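Local coordinates for glutathione S-transferase-3 (PDB 3W8S), which probably catalyses the conjugation of glutathione to electrophilic substrates, as a sigma-class glutathione S-transferase of the hookworm Necator americanus, at residues 62-67 and 157-162. Sequence-based numbering, arbitrary orientation.
Sequences AQSFAI and DLYLAE. With GSH (glutathione), chain B.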
loop_
_atom_site.group_PDB
_atom_site.type_symbol
_atom_site.label_atom_id
_atom_site.label_comp_id
_atom_site.label_asym_id
_atom_site.label_seq_id
_atom_site.Cartn_x
_atom_site.Cartn_y
_atom_site.Cartn_z
ATOM N N ALA A 62 8.124 -0.887 10.223
ATOM C CA ALA A 62 7.638 0.384 9.679
ATOM C C ALA A 62 6.451 0.166 8.754
ATOM O O ALA A 62 6.079 -0.998 8.441
ATOM C CB ALA A 62 8.778 1.063 8.892
ATOM N N GLN A 63 5.868 1.289 8.313
ATOM C CA GLN A 63 4.869 1.367 7.252
ATOM C C GLN A 63 3.504 1.137 7.832
ATOM O O GLN A 63 3.172 -0.001 8.118
ATOM C CB GLN A 63 5.207 0.482 6.031
ATOM C CG GLN A 63 6.275 1.135 5.084
ATOM C CD GLN A 63 5.723 2.296 4.279
ATOM O OE1 GLN A 63 4.499 2.556 4.212
ATOM N NE2 GLN A 63 6.608 2.997 3.649
ATOM N N SER A 64 2.686 2.211 7.948
ATOM C CA SER A 64 1.463 2.140 8.753
ATOM C C SER A 64 0.546 1.001 8.284
ATOM O O SER A 64 -0.024 0.312 9.125
ATOM C CB SER A 64 0.713 3.511 8.684
ATOM O OG SER A 64 0.278 3.715 7.354
ATOM N N PHE A 65 0.418 0.746 6.960
ATOM C CA PHE A 65 -0.492 -0.343 6.578
ATOM C C PHE A 65 0.070 -1.727 6.826
ATOM O O PHE A 65 -0.659 -2.671 7.183
ATOM C CB PHE A 65 -0.986 -0.207 5.120
ATOM C CG PHE A 65 -1.854 1.009 4.938
ATOM C CD1 PHE A 65 -1.303 2.285 4.786
ATOM C CD2 PHE A 65 -3.220 0.915 5.018
ATOM C CE1 PHE A 65 -2.128 3.429 4.636
ATOM C CE2 PHE A 65 -4.036 2.028 4.821
ATOM C CZ PHE A 65 -3.514 3.274 4.689
ATOM N N ALA A 66 1.387 -1.850 6.705
ATOM C CA ALA A 66 1.993 -3.144 7.049
ATOM C C ALA A 66 1.802 -3.437 8.580
ATOM O O ALA A 66 1.576 -4.606 8.986
ATOM C CB ALA A 66 3.459 -3.145 6.627
ATOM N N ILE A 67 1.977 -2.427 9.417
ATOM C CA ILE A 67 1.753 -2.533 10.886
ATOM C C ILE A 67 0.270 -2.824 11.201
ATOM O O ILE A 67 -0.032 -3.690 11.996
ATOM C CB ILE A 67 2.128 -1.216 11.621
ATOM C CG1 ILE A 67 3.658 -0.930 11.521
ATOM C CG2 ILE A 67 1.759 -1.290 13.106
ATOM C CD1 ILE A 67 3.977 0.598 11.670
ATOM N N ASP A 157 -12.935 -1.374 7.678
ATOM C CA ASP A 157 -14.077 -0.620 8.257
ATOM C C ASP A 157 -13.503 0.533 9.096
ATOM O O ASP A 157 -13.970 1.713 9.072
ATOM C CB ASP A 157 -14.909 -1.556 9.173
ATOM C CG ASP A 157 -15.634 -2.576 8.394
ATOM O OD1 ASP A 157 -16.409 -2.143 7.502
ATOM O OD2 ASP A 157 -15.487 -3.831 8.625
ATOM N N LEU A 158 -12.434 0.223 9.808
ATOM C CA LEU A 158 -11.916 1.260 10.741
ATOM C C LEU A 158 -11.360 2.471 9.938
ATOM O O LEU A 158 -11.601 3.605 10.339
ATOM C CB LEU A 158 -10.802 0.683 11.671
ATOM C CG LEU A 158 -11.231 -0.461 12.605
ATOM C CD1 LEU A 158 -9.950 -0.970 13.314
ATOM C CD2 LEU A 158 -12.200 0.135 13.675
ATOM N N TYR A 159 -10.556 2.250 8.875
ATOM C CA TYR A 159 -10.007 3.389 8.077
ATOM C C TYR A 159 -11.170 4.253 7.519
ATOM O O TYR A 159 -11.115 5.502 7.538
ATOM C CB TYR A 159 -9.089 2.913 6.895
ATOM C CG TYR A 159 -7.631 2.644 7.330
ATOM C CD1 TYR A 159 -6.773 3.710 7.627
ATOM C CD2 TYR A 159 -7.095 1.325 7.464
ATOM C CE1 TYR A 159 -5.425 3.500 8.020
ATOM C CE2 TYR A 159 -5.719 1.129 7.885
ATOM C CZ TYR A 159 -4.917 2.227 8.158
ATOM O OH TYR A 159 -3.561 2.156 8.576
ATOM N N LEU A 160 -12.195 3.596 6.983
ATOM C CA LEU A 160 -13.258 4.340 6.299
ATOM C C LEU A 160 -14.049 5.157 7.312
ATOM O O LEU A 160 -14.204 6.364 7.126
ATOM C CB LEU A 160 -14.207 3.374 5.528
ATOM C CG LEU A 160 -15.482 3.989 4.934
ATOM C CD1 LEU A 160 -15.163 5.120 3.918
ATOM C CD2 LEU A 160 -16.394 2.940 4.337
ATOM N N ALA A 161 -14.501 4.535 8.418
ATOM C CA ALA A 161 -15.309 5.263 9.427
ATOM C C ALA A 161 -14.550 6.433 10.051
ATOM O O ALA A 161 -15.107 7.501 10.327
ATOM C CB ALA A 161 -15.739 4.276 10.533
ATOM N N GLU A 162 -13.273 6.242 10.341
ATOM C CA GLU A 162 -12.490 7.296 10.997
ATOM C C GLU A 162 -12.321 8.518 10.038
ATOM O O GLU A 162 -12.509 9.679 10.406
ATOM C CB GLU A 162 -11.118 6.743 11.433
ATOM C CG GLU A 162 -10.228 7.830 12.032
ATOM C CD GLU A 162 -10.594 8.205 13.497
ATOM O OE1 GLU A 162 -11.426 7.528 14.139
ATOM O OE2 GLU A 162 -10.030 9.197 13.995
HETATM N N1 GSH B . 3.815 5.206 3.672
HETATM C CA1 GSH B . 4.228 5.620 5.012
HETATM C C1 GSH B . 3.277 5.001 6.025
HETATM O O11 GSH B . 3.658 4.723 7.182
HETATM O O12 GSH B . 2.107 4.762 5.651
HETATM C CB1 GSH B . 4.228 7.151 5.150
HETATM C CG1 GSH B . 4.910 7.528 6.489
HETATM C CD1 GSH B . 4.956 9.051 6.667
HETATM O OE1 GSH B . 4.513 9.822 5.814
HETATM N N2 GSH B . 5.543 9.524 7.771
HETATM C CA2 GSH B . 5.614 10.931 8.090
HETATM C C2 GSH B . 6.964 11.217 8.678
HETATM O O2 GSH B . 7.459 10.414 9.465
HETATM C CB2 GSH B . 4.527 11.234 9.143
HETATM S SG2 GSH B . 4.310 13.002 9.382
HETATM N N3 GSH B . 7.576 12.370 8.348
HETATM C CA3 GSH B . 8.785 12.788 9.031
HETATM C C3 GSH B . 9.998 12.617 8.132
HETATM O O31 GSH B . 11.122 12.883 8.593
HETATM O O32 GSH B . 9.862 12.202 6.963
HETATM O O HOH W 1 -2.259 4.325 7.882
#
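The rings of F65 and Y159 form an offset stack, centroids 4.6 Å apart and planes inclined by 20°. Only their rims overlap: F65 CE2 lies over a face of the tyrosine, 3.5 Å from Y159 CZ, while Y159 OH projects over the rim of the phenylalanine. With CG anti to the carbonyl carbon (chi1 -66°), the F65 ring is turned from the first turn of helix 64-75 towards Y159 of helix 155-170. One water sits above the same face of F65 as the phenol oxygen and links Y159 OH (2.6 Å) to S64 OG (2.7 Å), donating to the serine; the two hydroxyls stay 4.3 Å apart. S64 OG donates to glutathione O12 at 2.7 Å, and S64 N gives O11 a bond of 2.8 Å, so this residue grips both carboxylate oxygens at the helix N-terminus. Q63, the N-cap residue, accepts from glutathione N1 through OE1. Y95 and T92 of helix 82-101 pack against both rings, and D97 of the second subunit also binds the glutathione. The contact thus joins the thioredoxin-like and all-helical domains, and the water-to-S64-to-carboxylate donor chain, with the helix end, probably favours a charged alpha-carboxylate on the gamma-glutamyl residue.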